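Local coordinates for protein serpin-12 (Manduca sexta, PDB 6CJ7) that probably inhibits serine proteases as a serpin, and controls the prophenoloxidase activation system in larval hemolymph, at residues S73-K78 and V116-D120; F41-I45 and F77-N81; E83-R87 and D365-S369. One frame throughout, in Å; residues are numbered along the deposited sequence.

Interaction 1: residues S73-K78 and V116-D120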
loop_
_atom_site.group_PDB
_atom_site.type_symbol
_atom_site.label_atom_id
_atom_site.label_comp_id
_atom_site.label_asym_id
_atom_site.label_seq_id
_atom_site.Cartn_x
_atom_site.Cartn_y
_atom_site.Cartn_z
ATOM N N SER A 73 -9.027 -14.618 -7.410
ATOM C CA SER A 73 -8.778 -13.339 -6.749
ATOM C C SER A 73 -9.923 -12.992 -5.797
ATOM O O SER A 73 -9.690 -12.472 -4.703
ATOM C CB SER A 73 -8.546 -12.214 -7.770
ATOM O OG SER A 73 -9.703 -11.853 -8.485
ATOM N N ALA A 74 -11.161 -13.351 -6.158
ATOM C CA ALA A 74 -12.300 -13.066 -5.289
ATOM C C ALA A 74 -12.217 -13.874 -4.001
ATOM O O ALA A 74 -12.506 -13.358 -2.914
ATOM C CB ALA A 74 -13.609 -13.362 -6.033
ATOM N N GLU A 75 -11.825 -15.145 -4.107
ATOM C CA GLU A 75 -11.713 -15.991 -2.925
ATOM C C GLU A 75 -10.572 -15.534 -2.032
ATOM O O GLU A 75 -10.706 -15.520 -0.800
ATOM C CB GLU A 75 -11.510 -17.446 -3.332
ATOM C CG GLU A 75 -12.789 -18.141 -3.742
ATOM C CD GLU A 75 -13.923 -17.908 -2.751
ATOM O OE1 GLU A 75 -13.768 -18.253 -1.562
ATOM O OE2 GLU A 75 -14.970 -17.370 -3.159
ATOM N N ILE A 76 -9.435 -15.185 -2.636
ATOM C CA ILE A 76 -8.274 -14.781 -1.851
ATOM C C ILE A 76 -8.575 -13.504 -1.085
ATOM O O ILE A 76 -8.333 -13.414 0.124
ATOM C CB ILE A 76 -7.040 -14.624 -2.755
ATOM C CG1 ILE A 76 -6.464 -16.003 -3.087
ATOM C CG2 ILE A 76 -5.979 -13.729 -2.095
ATOM C CD1 ILE A 76 -5.581 -16.014 -4.311
ATOM N N PHE A 77 -9.129 -12.498 -1.764
ATOM C CA PHE A 77 -9.300 -11.236 -1.063
ATOM C C PHE A 77 -10.486 -11.248 -0.115
ATOM O O PHE A 77 -10.464 -10.508 0.876
ATOM C CB PHE A 77 -9.358 -10.084 -2.068
ATOM C CG PHE A 77 -8.020 -9.803 -2.673
ATOM C CD1 PHE A 77 -7.002 -9.269 -1.899
ATOM C CD2 PHE A 77 -7.740 -10.164 -3.975
ATOM C CE1 PHE A 77 -5.752 -9.038 -2.434
ATOM C CE2 PHE A 77 -6.487 -9.944 -4.510
ATOM C CZ PHE A 77 -5.496 -9.380 -3.742
ATOM N N LYS A 78 -11.479 -12.117 -0.331
ATOM C CA LYS A 78 -12.496 -12.268 0.699
ATOM C C LYS A 78 -11.858 -12.714 2.006
ATOM O O LYS A 78 -12.172 -12.175 3.075
ATOM C CB LYS A 78 -13.585 -13.254 0.260
ATOM C CG LYS A 78 -14.710 -13.411 1.287
ATOM C CD LYS A 78 -15.839 -14.283 0.738
ATOM C CE LYS A 78 -16.887 -14.544 1.795
ATOM N NZ LYS A 78 -16.591 -15.802 2.543
ATOM N N VAL A 116 -18.942 -5.809 -2.356
ATOM C CA VAL A 116 -19.246 -5.719 -0.931
ATOM C C VAL A 116 -18.841 -6.993 -0.206
ATOM O O VAL A 116 -18.230 -6.940 0.868
ATOM C CB VAL A 116 -20.741 -5.405 -0.742
ATOM C CG1 VAL A 116 -21.118 -5.448 0.744
ATOM C CG2 VAL A 116 -21.093 -4.053 -1.356
ATOM N N ASN A 117 -19.141 -8.153 -0.788
ATOM C CA ASN A 117 -18.959 -9.415 -0.077
ATOM C C ASN A 117 -17.523 -9.937 -0.107
ATOM O O ASN A 117 -17.162 -10.744 0.757
ATOM C CB ASN A 117 -19.890 -10.480 -0.652
ATOM C CG ASN A 117 -21.359 -10.146 -0.449
ATOM O OD1 ASN A 117 -21.724 -9.440 0.492
ATOM N ND2 ASN A 117 -22.211 -10.662 -1.330
ATOM N N ASN A 118 -16.701 -9.516 -1.071
ATOM C CA ASN A 118 -15.362 -10.077 -1.227
ATOM C C ASN A 118 -14.244 -9.056 -1.148
ATOM O O ASN A 118 -13.168 -9.394 -0.655
ATOM C CB ASN A 118 -15.230 -10.820 -2.575
ATOM C CG ASN A 118 -16.060 -12.073 -2.637
ATOM O OD1 ASN A 118 -15.525 -13.191 -2.786
ATOM N ND2 ASN A 118 -17.376 -11.915 -2.537
ATOM N N PHE A 119 -14.464 -7.833 -1.628
ATOM C CA PHE A 119 -13.386 -6.867 -1.802
ATOM C C PHE A 119 -13.448 -5.685 -0.836
ATOM O O PHE A 119 -12.640 -4.749 -0.970
ATOM C CB PHE A 119 -13.370 -6.392 -3.259
ATOM C CG PHE A 119 -12.891 -7.448 -4.217
ATOM C CD1 PHE A 119 -13.791 -8.237 -4.927
ATOM C CD2 PHE A 119 -11.545 -7.706 -4.364
ATOM C CE1 PHE A 119 -13.339 -9.230 -5.793
ATOM C CE2 PHE A 119 -11.098 -8.689 -5.227
ATOM C CZ PHE A 119 -11.996 -9.466 -5.933
ATOM N N ASP A 120 -14.344 -5.712 0.155
ATOM C CA ASP A 120 -14.513 -4.589 1.084
ATOM C C ASP A 120 -14.618 -3.275 0.304
ATOM O O ASP A 120 -13.967 -2.269 0.599
ATOM C CB ASP A 120 -13.374 -4.553 2.101
ATOM C CG ASP A 120 -13.547 -3.461 3.139
ATOM O OD1 ASP A 120 -14.698 -3.181 3.538
ATOM O OD2 ASP A 120 -12.526 -2.864 3.525
#
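Phe119 and Ala74 meet near the end of helix 109-118, where the chain rests on the flank of helix 70-85. The far rim of the phenyl ring does the touching: Phe119 CZ lies 3.7 Å from Ala74 CA, and Phe119 CE1 comes within 4.1 Å of Ala74 CB. Across the ring, Phe119 CE2 lies 3.9 Å from Phe77 CB, the two side chains meeting obliquely. Phe119 takes this place because its CG stands beside the backbone N and opposite the carbonyl carbon (chi1 -71°), and Ala48, Met49 and Gln52 pack against it from outside the two segments. This buried half is tight down to the backbones. The carbonyl Asn118 O sits 3.2 Å from Lys78 CA, a CA-H...O contact bent to 130°, and the same oxygen accepts a hydrogen bond from Asn81 ND2. Lys78 N, although near it, is spent on Ala74 O one helical turn back.

The solvent side is far looser. Lys78 runs out with CG anti to its own N (chi1 -178°), laying its methylene groups along Asn117 O, which is 3.7 Å from Lys78 CG; the ammonium group then goes on to a salt bridge with Glu82. At the root of this chain, Asn118 CB packs 4.1 Å from Lys78 CB. A ring from the end of one helix thus lies on a small alanine and beside Phe77, while the backbones come closest at Lys78 and Asn118, as helices 70-85 and 109-118 pack side by side in the serpin fold.

Interaction 2: residues F41-I45 and F77-N81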
loop_
_atom_site.group_PDB
_atom_site.type_symbol
_atom_site.label_atom_id
_atom_site.label_comp_id
_atom_site.label_asym_id
_atom_site.label_seq_id
_atom_site.Cartn_x
_atom_site.Cartn_y
_atom_site.Cartn_z
ATOM N N PHE A 41 -1.316 -4.162 -1.536
ATOM C CA PHE A 41 -2.666 -4.670 -1.307
ATOM C C PHE A 41 -3.715 -3.812 -2.022
ATOM O O PHE A 41 -4.525 -4.332 -2.808
ATOM C CB PHE A 41 -2.907 -4.748 0.211
ATOM C CG PHE A 41 -4.304 -5.101 0.600
ATOM C CD1 PHE A 41 -4.811 -6.365 0.341
ATOM C CD2 PHE A 41 -5.112 -4.177 1.234
ATOM C CE1 PHE A 41 -6.109 -6.698 0.701
ATOM C CE2 PHE A 41 -6.409 -4.502 1.603
ATOM C CZ PHE A 41 -6.904 -5.766 1.338
ATOM N N SER A 42 -3.693 -2.493 -1.795
ATOM C CA SER A 42 -4.696 -1.617 -2.397
ATOM C C SER A 42 -4.600 -1.620 -3.913
ATOM O O SER A 42 -5.620 -1.564 -4.605
ATOM C CB SER A 42 -4.534 -0.176 -1.904
ATOM O OG SER A 42 -4.565 -0.076 -0.505
ATOM N N ILE A 43 -3.380 -1.635 -4.446
ATOM C CA ILE A 43 -3.223 -1.589 -5.898
ATOM C C ILE A 43 -3.724 -2.885 -6.523
ATOM O O ILE A 43 -4.356 -2.873 -7.587
ATOM C CB ILE A 43 -1.757 -1.296 -6.266
ATOM C CG1 ILE A 43 -1.365 0.091 -5.775
ATOM C CG2 ILE A 43 -1.543 -1.439 -7.769
ATOM C CD1 ILE A 43 0.125 0.381 -5.852
ATOM N N THR A 44 -3.465 -4.022 -5.871
ATOM C CA THR A 44 -3.976 -5.295 -6.375
ATOM C C THR A 44 -5.497 -5.356 -6.267
ATOM O O THR A 44 -6.169 -5.827 -7.197
ATOM C CB THR A 44 -3.317 -6.459 -5.618
ATOM O OG1 THR A 44 -1.890 -6.349 -5.711
ATOM C CG2 THR A 44 -3.730 -7.797 -6.223
ATOM N N ILE A 45 -6.058 -4.861 -5.153
ATOM C CA ILE A 45 -7.514 -4.857 -4.964
ATOM C C ILE A 45 -8.194 -4.085 -6.086
ATOM O O ILE A 45 -9.238 -4.503 -6.606
ATOM C CB ILE A 45 -7.880 -4.270 -3.584
ATOM C CG1 ILE A 45 -7.572 -5.267 -2.472
ATOM C CG2 ILE A 45 -9.366 -3.883 -3.542
ATOM C CD1 ILE A 45 -8.641 -6.326 -2.308
ATOM N N PHE A 77 -9.129 -12.498 -1.764
ATOM C CA PHE A 77 -9.300 -11.236 -1.063
ATOM C C PHE A 77 -10.486 -11.248 -0.115
ATOM O O PHE A 77 -10.464 -10.508 0.876
ATOM C CB PHE A 77 -9.358 -10.084 -2.068
ATOM C CG PHE A 77 -8.020 -9.803 -2.673
ATOM C CD1 PHE A 77 -7.002 -9.269 -1.899
ATOM C CD2 PHE A 77 -7.740 -10.164 -3.975
ATOM C CE1 PHE A 77 -5.752 -9.038 -2.434
ATOM C CE2 PHE A 77 -6.487 -9.944 -4.510
ATOM C CZ PHE A 77 -5.496 -9.380 -3.742
ATOM N N LYS A 78 -11.479 -12.117 -0.331
ATOM C CA LYS A 78 -12.496 -12.268 0.699
ATOM C C LYS A 78 -11.858 -12.714 2.006
ATOM O O LYS A 78 -12.172 -12.175 3.075
ATOM C CB LYS A 78 -13.585 -13.254 0.260
ATOM C CG LYS A 78 -14.710 -13.411 1.287
ATOM C CD LYS A 78 -15.839 -14.283 0.738
ATOM C CE LYS A 78 -16.887 -14.544 1.795
ATOM N NZ LYS A 78 -16.591 -15.802 2.543
ATOM N N LYS A 79 -10.920 -13.663 1.934
ATOM C CA LYS A 79 -10.314 -14.171 3.162
ATOM C C LYS A 79 -9.362 -13.151 3.769
ATOM O O LYS A 79 -9.317 -13.001 4.993
ATOM C CB LYS A 79 -9.586 -15.484 2.908
ATOM C CG LYS A 79 -9.309 -16.224 4.202
ATOM C CD LYS A 79 -8.478 -17.475 4.009
ATOM C CE LYS A 79 -8.039 -17.991 5.362
ATOM N NZ LYS A 79 -7.434 -16.872 6.145
ATOM N N VAL A 80 -8.590 -12.439 2.934
ATOM C CA VAL A 80 -7.700 -11.407 3.470
ATOM C C VAL A 80 -8.505 -10.362 4.223
ATOM O O VAL A 80 -8.134 -9.929 5.330
ATOM C CB VAL A 80 -6.876 -10.772 2.332
ATOM C CG1 VAL A 80 -6.121 -9.531 2.848
ATOM C CG2 VAL A 80 -5.922 -11.797 1.737
ATOM N N ASN A 81 -9.626 -9.946 3.642
ATOM C CA ASN A 81 -10.466 -8.959 4.302
ATOM C C ASN A 81 -11.111 -9.527 5.563
ATOM O O ASN A 81 -11.247 -8.815 6.560
ATOM C CB ASN A 81 -11.512 -8.440 3.325
ATOM C CG ASN A 81 -10.949 -7.369 2.411
ATOM O OD1 ASN A 81 -10.241 -6.474 2.873
ATOM N ND2 ASN A 81 -11.244 -7.459 1.110
#
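Helix 40-51, which runs behind the main beta-sheet of the serpin fold, presents Phe41, Thr44 and Ile45 to helix 70-85, and Phe77 fills the space between them. The helices pass in a roughly antiparallel sense, their local axes 12.5 Å apart at a crossing angle of -143°, so large side chains have to bridge the gap. Three neighbours touch the Phe77 ring at different points. Phe41 CE1 approaches the ring edge near its plane, 3.8 Å from Phe77 CD1. The methyl Ile45 CD1 presses in at a slant, 3.4 Å from that same Phe77 CD1. At the tip, Thr44 CG2 comes within 3.4 Å of Phe77 CZ.

Thr44 can offer its methyl because CG2 stands anti to the backbone N, with OG1 at chi1 -55° turned back to hydrogen bonds with Pro40 O and Gly21 N. This end of the helix probably belongs to the shutter region of serpins: Ser42, facing away from the contact, touches Asn169 on strand 165-174 and His320 on strand 317-326. Phe41 itself is held in several directions. Ile45 CG1 lies over one face, near the rim, Val80 CG1 is 3.6 Å from Phe41 CE1, and Ile370 and Leu372 of strand 370-377 pack against it too. At the ring edge, in plane, Asn81 OD1 is 3.7 Å from Phe41 CZ, with the amide turned 72° from the phenyl plane.

Interaction 3: residues E83-R87 and D365-S369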
loop_
_atom_site.group_PDB
_atom_site.type_symbol
_atom_site.label_atom_id
_atom_site.label_comp_id
_atom_site.label_asym_id
_atom_site.label_seq_id
_atom_site.Cartn_x
_atom_site.Cartn_y
_atom_site.Cartn_z
ATOM N N GLU A 83 -9.770 -11.750 7.540
ATOM C CA GLU A 83 -8.772 -11.787 8.602
ATOM C C GLU A 83 -8.514 -10.397 9.168
ATOM O O GLU A 83 -8.259 -10.263 10.373
ATOM C CB GLU A 83 -7.459 -12.402 8.112
ATOM C CG GLU A 83 -7.510 -13.891 7.787
ATOM C CD GLU A 83 -8.100 -14.753 8.904
ATOM O OE1 GLU A 83 -8.715 -15.780 8.557
ATOM O OE2 GLU A 83 -7.959 -14.437 10.098
ATOM N N ILE A 84 -8.571 -9.362 8.327
ATOM C CA ILE A 84 -8.439 -7.997 8.833
ATOM C C ILE A 84 -9.598 -7.655 9.765
ATOM O O ILE A 84 -9.400 -7.151 10.876
ATOM C CB ILE A 84 -8.353 -7.002 7.662
ATOM C CG1 ILE A 84 -7.005 -7.125 6.959
ATOM C CG2 ILE A 84 -8.587 -5.595 8.157
ATOM C CD1 ILE A 84 -6.978 -6.465 5.575
ATOM N N GLN A 85 -10.829 -7.940 9.334
ATOM C CA GLN A 85 -11.986 -7.511 10.109
ATOM C C GLN A 85 -12.173 -8.322 11.382
ATOM O O GLN A 85 -12.916 -7.890 12.267
ATOM C CB GLN A 85 -13.233 -7.563 9.229
ATOM C CG GLN A 85 -13.168 -6.489 8.157
ATOM C CD GLN A 85 -14.192 -6.674 7.075
ATOM O OE1 GLN A 85 -14.012 -6.208 5.948
ATOM N NE2 GLN A 85 -15.284 -7.354 7.405
ATOM N N LYS A 86 -11.503 -9.470 11.510
ATOM C CA LYS A 86 -11.577 -10.211 12.765
ATOM C C LYS A 86 -10.786 -9.540 13.878
ATOM O O LYS A 86 -10.983 -9.884 15.048
ATOM C CB LYS A 86 -11.050 -11.636 12.596
ATOM C CG LYS A 86 -12.005 -12.603 11.951
ATOM C CD LYS A 86 -11.574 -14.028 12.246
ATOM C CE LYS A 86 -11.075 -14.734 11.001
ATOM N NZ LYS A 86 -10.302 -15.962 11.350
ATOM N N ARG A 87 -9.898 -8.611 13.540
ATOM C CA ARG A 87 -8.974 -8.063 14.522
ATOM C C ARG A 87 -9.678 -7.022 15.381
ATOM O O ARG A 87 -10.352 -6.125 14.860
ATOM C CB ARG A 87 -7.755 -7.474 13.816
ATOM C CG ARG A 87 -6.868 -8.556 13.195
ATOM C CD ARG A 87 -5.795 -8.037 12.242
ATOM N NE ARG A 87 -5.043 -9.168 11.704
ATOM C CZ ARG A 87 -4.578 -9.247 10.459
ATOM N NH1 ARG A 87 -4.759 -8.245 9.600
ATOM N NH2 ARG A 87 -3.929 -10.347 10.080
ATOM N N ASP A 365 1.273 -8.242 6.784
ATOM C CA ASP A 365 0.162 -8.943 7.426
ATOM C C ASP A 365 0.638 -10.353 7.766
ATOM O O ASP A 365 0.919 -11.157 6.870
ATOM C CB ASP A 365 -1.061 -8.938 6.507
ATOM C CG ASP A 365 -2.317 -9.464 7.197
ATOM O OD1 ASP A 365 -2.267 -10.556 7.827
ATOM O OD2 ASP A 365 -3.365 -8.782 7.129
ATOM N N ASN A 366 0.812 -10.633 9.068
ATOM C CA ASN A 366 1.411 -11.892 9.502
ATOM C C ASN A 366 0.487 -13.086 9.324
ATOM O O ASN A 366 0.950 -14.235 9.390
ATOM C CB ASN A 366 1.810 -11.801 10.971
ATOM C CG ASN A 366 2.950 -10.848 11.194
ATOM O OD1 ASN A 366 3.754 -10.624 10.291
ATOM N ND2 ASN A 366 3.037 -10.282 12.392
ATOM N N ARG A 367 -0.811 -12.852 9.180
ATOM C CA ARG A 367 -1.734 -13.967 9.019
ATOM C C ARG A 367 -1.931 -14.309 7.548
ATOM O O ARG A 367 -2.028 -15.487 7.186
ATOM C CB ARG A 367 -3.088 -13.646 9.665
ATOM C CG ARG A 367 -4.160 -14.750 9.427
ATOM C CD ARG A 367 -4.182 -15.708 10.543
ATOM N NE ARG A 367 -5.128 -16.836 10.390
ATOM C CZ ARG A 367 -6.108 -17.105 11.242
ATOM N NH1 ARG A 367 -6.306 -16.320 12.299
ATOM N NH2 ARG A 367 -6.886 -18.154 11.037
ATOM N N SER A 368 -1.974 -13.298 6.687
ATOM C CA SER A 368 -2.195 -13.523 5.262
ATOM C C SER A 368 -0.907 -13.530 4.443
ATOM O O SER A 368 -0.952 -13.874 3.255
ATOM C CB SER A 368 -3.158 -12.467 4.706
ATOM O OG SER A 368 -4.477 -12.710 5.176
ATOM N N SER A 369 0.226 -13.162 5.048
ATOM C CA SER A 369 1.541 -13.217 4.406
ATOM C C SER A 369 1.588 -12.364 3.144
ATOM O O SER A 369 1.990 -12.828 2.074
ATOM C CB SER A 369 1.945 -14.656 4.088
ATOM O OG SER A 369 2.053 -15.419 5.277
#
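Arg367 and Asp365 meet Glu83 and Arg87 from a hairpin loop, between strands 359-365 and 370-377 of the serpin fold, that is folded by an Asx turn. Following Arg367 outward, CB lies 3.4 Å from Arg87 NH2, at the edge of that guanidinium, and CG packs 3.8 Å from Glu83 CG. A bend at chi2 (94°) then turns the chain over the carboxylate: CD and NE pass by Glu83 OE2, CZ lies 3.4 Å from it, and NH1 closes to 3.3 Å. OE2 sits above a face of the guanidinium, so this salt bridge rests on charge and no N-H points at it. Arg367 NH2 ends 4.1 Å from Lys86 NZ; the Glu83 carboxylate, shared by Lys86, Lys79 and Arg367, probably offsets these like charges.

Deeper in, Arg87 grips Asp365 end-on with two nitrogens, Arg87 NH1 to Asp365 OD2 at 2.9 Å and Arg87 NH2 to Asp365 OD1 at 2.8 Å. With alanine replacing Asp365, Arg87 would probably be left without its counter-charge and the amides of Arg367 and Ser368 without their acceptor. Asp365 OD1 takes three donors: Arg87 NH2, Arg367 N nearly along the C-O axis, and Ser368 N, 3.0 Å away above the carboxylate plane.

In the fold
Helix 70-85 is the common member: all three contacts use it, 1 and 2 overlapping at Phe77 and Lys78, 3 at its C-terminal end, and each brings a different element against it. Interaction 1 adds the end of helix 109-118, interaction 2 adds helix 40-51, and interaction 3 adds the loop between strands 359-365 and 370-377. The centres of interactions 1 and 2 are about 7 Å apart, those of 2 and 3 about 11 Å, and those of 1 and 3 about 14 Å. Between the first two, Phe119 also packs on Ile45. Along the chain, interaction 2 closes before interaction 3 opens, whereas 1 and 3 alternate, so one helix ties early and late segments of the serpin domain together.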